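Local coordinates for protein probable transcriptional regulator (Rhodococcus jostii, PDB 3HIM) that probably binds cis-regulatory DNA through a helix-turn-helix motif and acts as a transcriptional regulator of the TetR family, at residues Asp106-Ala109 / Ser110-Gly114; Pro184-Ile187 / Ala188-Val192. All coordinates share one frame; numbering follows the deposited sequence.

Interaction 1 (Asp106-Ala109 / Ser110-Gly114); sequences DNRA and SARVG
Arg108 and Arg112 lie one turn apart and run side by side, pointing the same way, in the first turn of helix 108-116. This helix belongs to the C-terminal domain of a TetR-family regulator and is entered by the short break at Asn107 that follows helix 89-106. The closest meeting of the two side chains is Arg112 NH2 against Arg108 CG at 3.6 Å, nitrogen against aliphatic chain, and the guanidinium planes are turned 39° from each other. The bend of Arg112 at its third torsion (chi3 -102°) folds the guanidinium back over the preceding turn, with Ala109 CA and Arg108 O over one of its faces. Arg108 instead stays extended from CG to NE.

Beneath these side chains the helical backbone takes hold. Asn107 occupies the N-cap position, yet its side chain does not cap; its carbonyl O accepts the amide of Ala111 at 2.7 Å from N to O, and Arg112 N reaches Arg108 O at 2.8 Å. The next bond, from Val113 N to Ala109 O, is weak at 3.3 Å.

Further out, Asn107 ND2 bonds to Trp103 O and Arg108 NH1 to Ala105 O, both in helix 89-106, whereas Arg112 NE bonds to Ser173 O of helix 158-175. Ala109 and Ser110 rest on Ile26 of helix 16-32, and Val113 on Phe29. Arg119 of the second subunit brings a like charge close to Arg112, and within the pair Arg108 NE stands 4.3 Å from Arg112 NH2, like charges near but not touching.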
loop_
_atom_site.group_PDB
_atom_site.type_symbol
_atom_site.label_atom_id
_atom_site.label_comp_id
_atom_site.label_asym_id
_atom_site.label_seq_id
_atom_site.Cartn_x
_atom_site.Cartn_y
_atom_site.Cartn_z
ATOM N N ASP B 106 -5.037 -10.808 7.354
ATOM C CA ASP B 106 -4.447 -11.780 8.309
ATOM C C ASP B 106 -2.913 -11.798 8.355
ATOM O O ASP B 106 -2.330 -11.931 9.427
ATOM C CB ASP B 106 -4.907 -13.207 8.017
ATOM C CG ASP B 106 -6.390 -13.432 8.282
ATOM O OD1 ASP B 106 -7.053 -12.611 8.965
ATOM O OD2 ASP B 106 -6.880 -14.479 7.800
ATOM N N ASN B 107 -2.247 -11.676 7.214
ATOM C CA ASN B 107 -0.783 -11.786 7.212
ATOM C C ASN B 107 -0.056 -10.480 7.009
ATOM O O ASN B 107 1.068 -10.474 6.478
ATOM C CB ASN B 107 -0.338 -12.808 6.169
ATOM C CG ASN B 107 -0.959 -14.146 6.416
ATOM O OD1 ASN B 107 -0.517 -14.881 7.292
ATOM N ND2 ASN B 107 -2.020 -14.458 5.682
ATOM N N ARG B 108 -0.685 -9.388 7.455
ATOM C CA ARG B 108 -0.202 -8.030 7.180
ATOM C C ARG B 108 1.235 -7.756 7.648
ATOM O O ARG B 108 1.987 -7.042 6.959
ATOM C CB ARG B 108 -1.176 -6.954 7.731
ATOM C CG ARG B 108 -1.460 -7.030 9.239
ATOM C CD ARG B 108 -2.685 -6.183 9.660
ATOM N NE ARG B 108 -2.930 -6.239 11.101
ATOM C CZ ARG B 108 -3.695 -7.151 11.699
ATOM N NH1 ARG B 108 -4.323 -8.095 10.991
ATOM N NH2 ARG B 108 -3.838 -7.116 13.009
ATOM N N ALA B 109 1.603 -8.298 8.813
ATOM C CA ALA B 109 2.925 -8.036 9.410
ATOM C C ALA B 109 3.996 -8.691 8.574
ATOM O O ALA B 109 4.957 -8.058 8.187
ATOM C CB ALA B 109 2.995 -8.512 10.876
ATOM N N SER B 110 3.804 -9.968 8.275
ATOM C CA SER B 110 4.662 -10.634 7.316
ATOM C C SER B 110 4.619 -9.951 5.954
ATOM O O SER B 110 5.651 -9.809 5.315
ATOM C CB SER B 110 4.285 -12.098 7.166
ATOM O OG SER B 110 5.116 -12.684 6.193
ATOM N N ALA B 111 3.436 -9.536 5.506
ATOM C CA ALA B 111 3.304 -8.896 4.176
ATOM C C ALA B 111 4.128 -7.608 4.102
ATOM O O ALA B 111 4.853 -7.395 3.131
ATOM C CB ALA B 111 1.854 -8.619 3.846
ATOM N N ARG B 112 4.029 -6.769 5.131
ATOM C CA ARG B 112 4.807 -5.537 5.175
ATOM C C ARG B 112 6.322 -5.770 5.055
ATOM O O ARG B 112 6.997 -5.097 4.277
ATOM C CB ARG B 112 4.466 -4.742 6.436
ATOM C CG ARG B 112 3.146 -3.996 6.300
ATOM C CD ARG B 112 2.816 -3.149 7.514
ATOM N NE ARG B 112 1.826 -3.814 8.361
ATOM C CZ ARG B 112 2.040 -4.165 9.621
ATOM N NH1 ARG B 112 3.211 -3.893 10.189
ATOM N NH2 ARG B 112 1.083 -4.774 10.323
ATOM N N VAL B 113 6.842 -6.735 5.812
ATOM C CA VAL B 113 8.279 -7.012 5.824
ATOM C C VAL B 113 8.714 -7.520 4.439
ATOM O O VAL B 113 9.704 -7.048 3.872
ATOM C CB VAL B 113 8.680 -7.998 6.972
ATOM C CG1 VAL B 113 10.112 -8.460 6.814
ATOM C CG2 VAL B 113 8.483 -7.335 8.360
ATOM N N GLY B 114 7.930 -8.447 3.897
ATOM C CA GLY B 114 8.118 -8.940 2.545
ATOM C C GLY B 114 8.081 -7.869 1.478
ATOM O O GLY B 114 8.901 -7.892 0.579
#

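Interaction 2 (Pro184-Ile187 / Ala188-Val192); sequences PRII and AARYV
Ile187 and Tyr191 meet through a CH-pi contact, the principal side-chain interaction in this first part of helix 184-198. The terminal methyl CD1 of Ile187 sits over one face of the phenol ring, 3.7 Å from the centroid of the Tyr191 ring and 21° off its normal, and displaced toward the rim, where CE1 of Tyr191 lies 3.5 Å from it. Ile187 delivers that methyl by carrying CG1 opposite the backbone N (chi1 -175°) and then turning CD1 back at chi2 57°, toward the following turn.

Apolar packing continues around this pair. Leu168, Val172 and Trp175 of helix 158-175 and Leu163 of the second subunit pack against the Tyr191 side chain, and Ile187 also touches Trp175 and that same Leu163. Losing the ring to an alanine here would probably leave the Ile187 methyl without its aromatic face and open a gap facing both helix 158-175 and the partner subunit.

Two arginines find acidic partners nearby. Arg190, bent at chi2 and chi3, runs alongside Ile186, whose CG2 approaches the guanidinium edge 4.0 Å from Arg190 NH1, while Arg190 NH2 forms a salt bridge with Glu193; the side chain also packs on Ala160 of the second subunit. Arg185 pairs with Asp183 instead.

Main-chain bonds join the turns: Ala188 N to Pro184 O at 3.0 Å, Arg190 N to Ile186 O at 3.0 Å and Tyr191 N to Ile187 O at 2.9 Å. This packing across subunits is consistent with the four-helix-bundle dimer interface usual in TetR-family regulators, with helices 158-175 and 184-198 taking part.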
loop_
_atom_site.group_PDB
_atom_site.type_symbol
_atom_site.label_atom_id
_atom_site.label_comp_id
_atom_site.label_asym_id
_atom_site.label_seq_id
_atom_site.Cartn_x
_atom_site.Cartn_y
_atom_site.Cartn_z
ATOM N N PRO B 184 -11.650 -8.992 8.407
ATOM C CA PRO B 184 -11.252 -9.305 7.016
ATOM C C PRO B 184 -12.434 -9.632 6.082
ATOM O O PRO B 184 -12.420 -9.275 4.909
ATOM C CB PRO B 184 -10.356 -10.551 7.153
ATOM C CG PRO B 184 -9.939 -10.615 8.587
ATOM C CD PRO B 184 -10.893 -9.780 9.407
ATOM N N ARG B 185 -13.446 -10.304 6.610
ATOM C CA ARG B 185 -14.560 -10.765 5.786
ATOM C C ARG B 185 -15.343 -9.578 5.234
ATOM O O ARG B 185 -15.754 -9.610 4.083
ATOM C CB ARG B 185 -15.467 -11.705 6.579
ATOM C CG ARG B 185 -14.749 -12.990 7.022
ATOM C CD ARG B 185 -15.510 -13.725 8.119
ATOM N NE ARG B 185 -16.071 -12.777 9.074
ATOM C CZ ARG B 185 -16.666 -13.107 10.215
ATOM N NH1 ARG B 185 -16.768 -14.381 10.582
ATOM N NH2 ARG B 185 -17.149 -12.148 10.997
ATOM N N ILE B 186 -15.509 -8.530 6.044
ATOM C CA ILE B 186 -16.224 -7.319 5.617
ATOM C C ILE B 186 -15.434 -6.563 4.521
ATOM O O ILE B 186 -15.977 -6.206 3.464
ATOM C CB ILE B 186 -16.572 -6.388 6.834
ATOM C CG1 ILE B 186 -17.512 -7.115 7.804
ATOM C CG2 ILE B 186 -17.160 -5.051 6.361
ATOM C CD1 ILE B 186 -17.849 -6.345 9.111
ATOM N N ILE B 187 -14.147 -6.337 4.745
ATOM C CA ILE B 187 -13.390 -5.636 3.722
ATOM C C ILE B 187 -13.340 -6.429 2.404
ATOM O O ILE B 187 -13.533 -5.859 1.325
ATOM C CB ILE B 187 -11.989 -5.138 4.209
ATOM C CG1 ILE B 187 -11.310 -4.295 3.115
ATOM C CG2 ILE B 187 -11.100 -6.305 4.623
ATOM C CD1 ILE B 187 -12.110 -3.083 2.649
ATOM N N ALA B 188 -13.152 -7.741 2.481
ATOM C CA ALA B 188 -13.115 -8.533 1.261
ATOM C C ALA B 188 -14.438 -8.407 0.507
ATOM O O ALA B 188 -14.446 -8.252 -0.721
ATOM C CB ALA B 188 -12.783 -9.984 1.566
ATOM N N ALA B 189 -15.554 -8.445 1.238
ATOM C CA ALA B 189 -16.866 -8.385 0.605
ATOM C C ALA B 189 -17.030 -7.066 -0.132
ATOM O O ALA B 189 -17.507 -7.038 -1.269
ATOM C CB ALA B 189 -17.990 -8.576 1.636
ATOM N N ARG B 190 -16.632 -5.977 0.519
ATOM C CA ARG B 190 -16.652 -4.653 -0.114
ATOM C C ARG B 190 -15.787 -4.579 -1.376
ATOM O O ARG B 190 -16.193 -3.994 -2.397
ATOM C CB ARG B 190 -16.207 -3.598 0.885
ATOM C CG ARG B 190 -17.296 -2.672 1.330
ATOM C CD ARG B 190 -18.313 -3.308 2.222
ATOM N NE ARG B 190 -19.287 -4.145 1.504
ATOM C CZ ARG B 190 -20.000 -5.081 2.117
ATOM N NH1 ARG B 190 -19.846 -5.244 3.426
ATOM N NH2 ARG B 190 -20.849 -5.844 1.450
ATOM N N TYR B 191 -14.615 -5.201 -1.314
ATOM C CA TYR B 191 -13.665 -5.139 -2.411
ATOM C C TYR B 191 -14.090 -6.063 -3.525
ATOM O O TYR B 191 -13.832 -5.786 -4.697
ATOM C CB TYR B 191 -12.259 -5.465 -1.925
ATOM C CG TYR B 191 -11.525 -4.266 -1.376
ATOM C CD1 TYR B 191 -12.187 -3.057 -1.105
ATOM C CD2 TYR B 191 -10.164 -4.343 -1.104
ATOM C CE1 TYR B 191 -11.486 -1.953 -0.606
ATOM C CE2 TYR B 191 -9.466 -3.269 -0.599
ATOM C CZ TYR B 191 -10.109 -2.078 -0.348
ATOM O OH TYR B 191 -9.349 -1.021 0.151
ATOM N N VAL B 192 -14.757 -7.153 -3.168
ATOM C CA VAL B 192 -15.370 -8.003 -4.196
ATOM C C VAL B 192 -16.388 -7.217 -5.045
ATOM O O VAL B 192 -16.354 -7.285 -6.272
ATOM C CB VAL B 192 -16.030 -9.248 -3.591
ATOM C CG1 VAL B 192 -16.951 -9.903 -4.602
ATOM C CG2 VAL B 192 -14.957 -10.228 -3.127
#

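Interaction 1 comes first along the chain and closes well before interaction 2 opens; their centres lie 18 Å apart. Interaction 1 spans the break between helices 89-106 and 108-116; interaction 2 is the first part of helix 184-198, and both belong to the TetR-like C-terminal domain. They touch where Asp106 OD1 packs 3.5 Å from Pro184 CG, so the end of helix 89-106 meets the start of helix 184-198. Helix 158-175 is a neighbour of both. Interaction 1 packs on helix 16-32 and comes near the second subunit through Arg112, whereas interaction 2 packs directly against it; together they illustrate how one helical domain can contact both the N-terminal region and the dimer partner.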